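Local structure of tRNA (adenine(58)-N(1))-methyltransferase TrmI (Thermus thermophilus, 2PWY) at residues Ser86-Leu91 with Gly108-Phe113; Arg139-Phe144 with Val150-Gly155. The protein catalyses S-adenosyl-L-methionine-dependent methylation of N1 of adenosine 58 in tRNA and is required for growth at extreme temperatures. All coordinates share one frame; numbering follows the deposited sequence.

Contact 1: Ser86-Leu91 with Gly108-Phe113; sequences SAMVTL and GGLTLF. With SAH (S-adenosyl-L-homocysteine), chain E.
Met88 and Leu110 meet between helices 82-91 and 109-118, their side chains crossing at about a right angle. The methyl end of the thioether does the touching: Met88 CE lies 3.8 Å from Leu110 CD2. The Met88 chain is extended to SD and then bends (chi3 77°), which lays CE against that branch. Val89, the next residue, packs CG2 4.1 Å from Phe113 CB, one turn on from Leu110. The phenyl ring reaches the other helix at Ser86, with Phe113 CD2 3.9 Å from the backbone N of Ser86. The ring is also edge-on to the Gly109 carbonyl O, which lies in its plane.

The short helix axes approach to 10.0 Å and cross at -48°. Around them, Leu66 and Leu70 touch Phe113, and Leu249 lies on Met88. Ser86 OG hydrogen-bonds Thr90 OG1 of the second subunit, so helix 82-91 also takes part in the subunit interface.

The start of helix 109-118 holds the ligand. Gly108 is at the N-cap position of the helix. Gly109 N donates to OXT of S-adenosyl-L-homocysteine over 3.1 Å. Leu110 N donates to O of the same carboxylate over 2.9 Å. That second bond is fairly straight, with an N-H...O angle of 161°. Ser107 N is another donor to the ligand. The contact between the helices is mainly apolar, while the amides at the helix start grip the carboxylate. The helix dipole probably adds to the attraction for this negative group.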
loop_
_atom_site.group_PDB
_atom_site.type_symbol
_atom_site.label_atom_id
_atom_site.label_comp_id
_atom_site.label_asym_id
_atom_site.label_seq_id
_atom_site.Cartn_x
_atom_site.Cartn_y
_atom_site.Cartn_z
ATOM N N SER A 86 14.473 -9.379 -6.957
ATOM C CA SER A 86 15.168 -8.099 -7.078
ATOM C C SER A 86 15.544 -7.523 -5.704
ATOM O O SER A 86 16.705 -7.139 -5.467
ATOM C CB SER A 86 14.259 -7.120 -7.841
ATOM O OG SER A 86 14.868 -5.851 -7.984
ATOM N N ALA A 87 14.571 -7.464 -4.792
ATOM C CA ALA A 87 14.811 -6.962 -3.437
ATOM C C ALA A 87 15.780 -7.852 -2.670
ATOM O O ALA A 87 16.647 -7.348 -1.944
ATOM C CB ALA A 87 13.500 -6.799 -2.678
ATOM N N MET A 88 15.646 -9.167 -2.832
ATOM C CA MET A 88 16.533 -10.091 -2.108
ATOM C C MET A 88 17.999 -9.890 -2.465
ATOM O O MET A 88 18.861 -9.930 -1.591
ATOM C CB MET A 88 16.123 -11.543 -2.329
ATOM C CG MET A 88 14.835 -11.879 -1.637
ATOM S SD MET A 88 14.312 -13.564 -1.961
ATOM C CE MET A 88 15.434 -14.452 -0.873
ATOM N N VAL A 89 18.283 -9.648 -3.742
ATOM C CA VAL A 89 19.660 -9.404 -4.163
ATOM C C VAL A 89 20.236 -8.153 -3.494
ATOM O O VAL A 89 21.399 -8.144 -3.076
ATOM C CB VAL A 89 19.757 -9.334 -5.689
ATOM C CG1 VAL A 89 21.134 -8.822 -6.121
ATOM C CG2 VAL A 89 19.477 -10.731 -6.271
ATOM N N THR A 90 19.417 -7.111 -3.373
ATOM C CA THR A 90 19.845 -5.878 -2.716
ATOM C C THR A 90 19.993 -6.076 -1.206
ATOM O O THR A 90 20.955 -5.606 -0.600
ATOM C CB THR A 90 18.874 -4.715 -3.011
ATOM O OG1 THR A 90 18.874 -4.476 -4.428
ATOM C CG2 THR A 90 19.348 -3.428 -2.298
ATOM N N LEU A 91 19.036 -6.765 -0.592
ATOM C CA LEU A 91 19.115 -7.027 0.849
ATOM C C LEU A 91 20.306 -7.917 1.217
ATOM O O LEU A 91 20.896 -7.765 2.286
ATOM C CB LEU A 91 17.819 -7.633 1.354
ATOM C CG LEU A 91 16.597 -6.705 1.267
ATOM C CD1 LEU A 91 15.341 -7.508 1.582
ATOM C CD2 LEU A 91 16.751 -5.533 2.230
ATOM N N GLY A 108 14.446 -22.324 -10.444
ATOM C CA GLY A 108 15.591 -21.536 -10.904
ATOM C C GLY A 108 15.359 -20.047 -11.103
ATOM O O GLY A 108 16.231 -19.351 -11.624
ATOM N N GLY A 109 14.208 -19.541 -10.667
ATOM C CA GLY A 109 13.910 -18.117 -10.849
ATOM C C GLY A 109 14.847 -17.249 -10.034
ATOM O O GLY A 109 15.554 -16.402 -10.582
ATOM N N LEU A 110 14.855 -17.457 -8.719
ATOM C CA LEU A 110 15.781 -16.717 -7.851
ATOM C C LEU A 110 17.237 -17.022 -8.242
ATOM O O LEU A 110 18.087 -16.132 -8.239
ATOM C CB LEU A 110 15.504 -17.034 -6.374
ATOM C CG LEU A 110 16.379 -16.279 -5.364
ATOM C CD1 LEU A 110 16.337 -14.776 -5.604
ATOM C CD2 LEU A 110 16.029 -16.656 -3.901
ATOM N N THR A 111 17.511 -18.275 -8.612
ATOM C CA THR A 111 18.850 -18.669 -9.061
ATOM C C THR A 111 19.379 -17.729 -10.144
ATOM O O THR A 111 20.531 -17.294 -10.087
ATOM C CB THR A 111 18.890 -20.120 -9.585
ATOM O OG1 THR A 111 18.257 -20.986 -8.630
ATOM C CG2 THR A 111 20.348 -20.550 -9.806
ATOM N N LEU A 112 18.529 -17.407 -11.119
ATOM C CA LEU A 112 18.930 -16.514 -12.199
ATOM C C LEU A 112 19.275 -15.107 -11.710
ATOM O O LEU A 112 20.281 -14.526 -12.143
ATOM C CB LEU A 112 17.847 -16.492 -13.283
ATOM C CG LEU A 112 17.822 -17.750 -14.168
ATOM C CD1 LEU A 112 16.501 -17.827 -14.918
ATOM C CD2 LEU A 112 19.032 -17.787 -15.154
ATOM N N PHE A 113 18.470 -14.576 -10.789
ATOM C CA PHE A 113 18.739 -13.260 -10.197
ATOM C C PHE A 113 20.076 -13.273 -9.447
ATOM O O PHE A 113 20.920 -12.374 -9.609
ATOM C CB PHE A 113 17.597 -12.840 -9.263
ATOM C CG PHE A 113 16.471 -12.149 -9.982
ATOM C CD1 PHE A 113 15.504 -12.887 -10.658
ATOM C CD2 PHE A 113 16.406 -10.752 -10.005
ATOM C CE1 PHE A 113 14.454 -12.236 -11.356
ATOM C CE2 PHE A 113 15.370 -10.097 -10.690
ATOM C CZ PHE A 113 14.401 -10.836 -11.365
HETATM N N SAH E . 13.151 -19.641 -5.348
HETATM C CA SAH E . 12.774 -20.786 -6.240
HETATM C CB SAH E . 11.529 -21.496 -5.722
HETATM C CG SAH E . 11.819 -22.352 -4.486
HETATM S SD SAH E . 10.369 -23.365 -4.087
HETATM C C SAH E . 12.565 -20.254 -7.645
HETATM O O SAH E . 12.600 -19.032 -7.855
HETATM O OXT SAH E . 12.381 -21.031 -8.589
HETATM C "C5'" SAH E . 11.112 -24.207 -2.666
HETATM C "C4'" SAH E . 12.006 -25.377 -3.091
HETATM O "O4'" SAH E . 12.843 -25.728 -2.009
HETATM C "C3'" SAH E . 11.263 -26.660 -3.484
HETATM O "O3'" SAH E . 11.726 -27.066 -4.768
HETATM C "C2'" SAH E . 11.636 -27.671 -2.398
HETATM O "O2'" SAH E . 11.803 -28.985 -2.879
HETATM C "C1'" SAH E . 12.974 -27.146 -1.939
HETATM N N9 SAH E . 13.379 -27.399 -0.547
HETATM C C8 SAH E . 12.623 -27.225 0.577
HETATM N N7 SAH E . 13.413 -27.487 1.643
HETATM C C5 SAH E . 14.665 -27.775 1.224
HETATM C C6 SAH E . 15.845 -28.110 1.898
HETATM N N6 SAH E . 15.885 -28.179 3.238
HETATM N N1 SAH E . 16.981 -28.360 1.139
HETATM C C2 SAH E . 16.949 -28.293 -0.233
HETATM N N3 SAH E . 15.774 -27.972 -0.884
HETATM C C4 SAH E . 14.656 -27.716 -0.164
#

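Contact 2: Arg139-Phe144 with Val150-Gly155; sequences RNVRAF and VRFHLG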
loop_
_atom_site.group_PDB
_atom_site.type_symbol
_atom_site.label_atom_id
_atom_site.label_comp_id
_atom_site.label_asym_id
_atom_site.label_seq_id
_atom_site.Cartn_x
_atom_site.Cartn_y
_atom_site.Cartn_z
ATOM N N ARG A 139 17.138 -26.865 -16.428
ATOM C CA ARG A 139 16.709 -26.511 -17.795
ATOM C C ARG A 139 16.388 -25.024 -17.898
ATOM O O ARG A 139 16.806 -24.348 -18.852
ATOM C CB ARG A 139 15.501 -27.346 -18.256
ATOM C CG ARG A 139 15.858 -28.772 -18.695
ATOM C CD ARG A 139 14.680 -29.492 -19.384
ATOM N NE ARG A 139 13.609 -29.830 -18.447
ATOM C CZ ARG A 139 13.573 -30.928 -17.692
ATOM N NH1 ARG A 139 14.550 -31.827 -17.748
ATOM N NH2 ARG A 139 12.551 -31.119 -16.866
ATOM N N ASN A 140 15.648 -24.517 -16.910
ATOM C CA ASN A 140 15.221 -23.117 -16.926
ATOM C C ASN A 140 16.416 -22.168 -16.921
ATOM O O ASN A 140 16.452 -21.200 -17.687
ATOM C CB ASN A 140 14.295 -22.821 -15.745
ATOM C CG ASN A 140 12.889 -23.379 -15.942
ATOM O OD1 ASN A 140 12.501 -23.773 -17.046
ATOM N ND2 ASN A 140 12.116 -23.400 -14.869
ATOM N N VAL A 141 17.401 -22.467 -16.069
ATOM C CA VAL A 141 18.603 -21.641 -15.951
ATOM C C VAL A 141 19.414 -21.704 -17.249
ATOM O O VAL A 141 19.821 -20.683 -17.804
ATOM C CB VAL A 141 19.465 -22.082 -14.742
ATOM C CG1 VAL A 141 20.818 -21.355 -14.717
ATOM C CG2 VAL A 141 18.690 -21.839 -13.443
ATOM N N ARG A 142 19.631 -22.920 -17.736
ATOM C CA ARG A 142 20.521 -23.098 -18.873
ATOM C C ARG A 142 19.945 -22.508 -20.164
ATOM O O ARG A 142 20.700 -22.040 -21.023
ATOM C CB ARG A 142 20.941 -24.562 -18.997
ATOM C CG ARG A 142 21.879 -24.937 -17.844
ATOM C CD ARG A 142 21.908 -26.423 -17.499
ATOM N NE ARG A 142 22.827 -26.647 -16.379
ATOM C CZ ARG A 142 23.068 -27.826 -15.813
ATOM N NH1 ARG A 142 22.461 -28.925 -16.247
ATOM N NH2 ARG A 142 23.925 -27.902 -14.801
ATOM N N ALA A 143 18.615 -22.477 -20.265
ATOM C CA ALA A 143 17.925 -21.949 -21.446
ATOM C C ALA A 143 18.053 -20.434 -21.572
ATOM O O ALA A 143 17.840 -19.870 -22.656
ATOM C CB ALA A 143 16.448 -22.352 -21.421
ATOM N N PHE A 144 18.403 -19.778 -20.464
ATOM C CA PHE A 144 18.409 -18.317 -20.391
ATOM C C PHE A 144 19.799 -17.739 -20.127
ATOM O O PHE A 144 20.073 -16.589 -20.487
ATOM C CB PHE A 144 17.470 -17.874 -19.268
ATOM C CG PHE A 144 17.108 -16.420 -19.309
ATOM C CD1 PHE A 144 16.133 -15.958 -20.194
ATOM C CD2 PHE A 144 17.720 -15.509 -18.454
ATOM C CE1 PHE A 144 15.775 -14.602 -20.226
ATOM C CE2 PHE A 144 17.373 -14.157 -18.494
ATOM C CZ PHE A 144 16.391 -13.710 -19.375
ATOM N N VAL A 150 26.925 -21.285 -11.644
ATOM C CA VAL A 150 26.011 -21.954 -10.720
ATOM C C VAL A 150 26.440 -23.398 -10.512
ATOM O O VAL A 150 26.574 -24.153 -11.484
ATOM C CB VAL A 150 24.541 -21.951 -11.234
ATOM C CG1 VAL A 150 23.624 -22.538 -10.178
ATOM C CG2 VAL A 150 24.087 -20.532 -11.599
ATOM N N ARG A 151 26.649 -23.780 -9.253
ATOM C CA ARG A 151 26.889 -25.188 -8.904
ATOM C C ARG A 151 25.626 -25.742 -8.259
ATOM O O ARG A 151 25.247 -25.311 -7.167
ATOM C CB ARG A 151 28.110 -25.335 -7.991
ATOM C CG ARG A 151 28.577 -26.791 -7.822
ATOM C CD ARG A 151 29.879 -26.944 -7.014
ATOM N NE ARG A 151 31.020 -26.236 -7.604
ATOM C CZ ARG A 151 31.839 -25.422 -6.938
ATOM N NH1 ARG A 151 31.679 -25.212 -5.638
ATOM N NH2 ARG A 151 32.842 -24.826 -7.575
ATOM N N PHE A 152 24.962 -26.667 -8.956
ATOM C CA PHE A 152 23.716 -27.258 -8.475
ATOM C C PHE A 152 24.030 -28.497 -7.658
ATOM O O PHE A 152 24.934 -29.260 -8.013
ATOM C CB PHE A 152 22.811 -27.679 -9.643
ATOM C CG PHE A 152 22.325 -26.541 -10.505
ATOM C CD1 PHE A 152 21.222 -25.776 -10.118
ATOM C CD2 PHE A 152 22.924 -26.276 -11.741
ATOM C CE1 PHE A 152 20.739 -24.729 -10.934
ATOM C CE2 PHE A 152 22.454 -25.234 -12.561
ATOM C CZ PHE A 152 21.359 -24.463 -12.159
ATOM N N HIS A 153 23.275 -28.695 -6.579
ATOM C CA HIS A 153 23.404 -29.873 -5.720
ATOM C C HIS A 153 22.052 -30.506 -5.459
ATOM O O HIS A 153 21.089 -29.818 -5.066
ATOM C CB HIS A 153 24.022 -29.510 -4.370
ATOM C CG HIS A 153 25.367 -28.870 -4.470
ATOM N ND1 HIS A 153 25.536 -27.516 -4.671
ATOM C CD2 HIS A 153 26.611 -29.398 -4.387
ATOM C CE1 HIS A 153 26.826 -27.239 -4.710
ATOM N NE2 HIS A 153 27.500 -28.363 -4.549
ATOM N N LEU A 154 21.983 -31.818 -5.668
ATOM C CA LEU A 154 20.787 -32.581 -5.326
ATOM C C LEU A 154 20.912 -33.045 -3.884
ATOM O O LEU A 154 21.816 -33.818 -3.544
ATOM C CB LEU A 154 20.617 -33.791 -6.241
ATOM C CG LEU A 154 19.447 -34.716 -5.906
ATOM C CD1 LEU A 154 18.111 -34.027 -6.134
ATOM C CD2 LEU A 154 19.552 -35.985 -6.748
ATOM N N GLY A 155 20.015 -32.561 -3.038
ATOM C CA GLY A 155 20.052 -32.916 -1.622
ATOM C C GLY A 155 19.521 -31.827 -0.721
ATOM O O GLY A 155 19.264 -30.705 -1.162
#
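Val141 and Phe152 make the apolar part of the contact between helix 131-144 and strand 150-154. Their side chains approach head-on and meet at CZ, the far corner of the ring. Val141 CG2 sits 4.0 Å from Phe152 CZ, at the ring edge and in its plane. Val141 CB and CG1 are close to the same carbon, so the whole isopropyl group abuts the ring corner. Phe152 CG stands anti to its own carbonyl carbon (chi1 -64°), and the ring extends from the strand to the helix. One ring face is covered from within the strand by Val150 CG1, which lies 3.5 Å over the ring near its margin. Leu134 and Glu138 of the same helix and Thr105 also touch Phe152.

The polar group at the contact is the Arg142 guanidinium. The Arg142 chain is stretched out as far as NE and runs antiparallel alongside Phe152. Arg142 NH2 comes 3.6 Å from Phe152 CD2. The guanidinium and ring planes stand 86° apart, so the two groups are not stacked flat. Arg142 is exposed and lies at the solvent side of the contact. Its NH1 has a long, weak ion pair with Glu138.

On the sheet side, backbone hydrogen bonds tie the strand to 123-128. Arg151 bonds to Val124 and Ser126, and His153 to Ser126 and Glu128, which sets 150-154 parallel to that neighbour. Strand 150-154 is an outermost strand of the mixed sheet within the chain. Strand 123-128, helix 131-144 and strand 150-154 form a beta-alpha-beta unit, the crossover typical of the Rossmann-like class I methyltransferase fold.

Helix 109-118 joins the two contacts, whose centres lie 14 Å apart. Leu110 and Phe113 touch helix 82-91 in contact 1, while Thr111 and Leu112 pack on the segments of contact 2. Thr111 CG2 lies 3.8 Å from Val150 CG1, and Leu112 CD2 is 4.0 Å from Val141 CA. The glycine-rich turn joins in, with Gly108 O 3.9 Å from Val141 CG2. Through Val141, contact 2 packs behind the turn that precedes the ligand-binding amides. In contact 1, the amides of Gly109 and Leu110 bind the carboxylate of S-adenosyl-L-homocysteine. In contact 2, Gly155 touches the ligand, and the Val141 side chain stays about 8 Å from it.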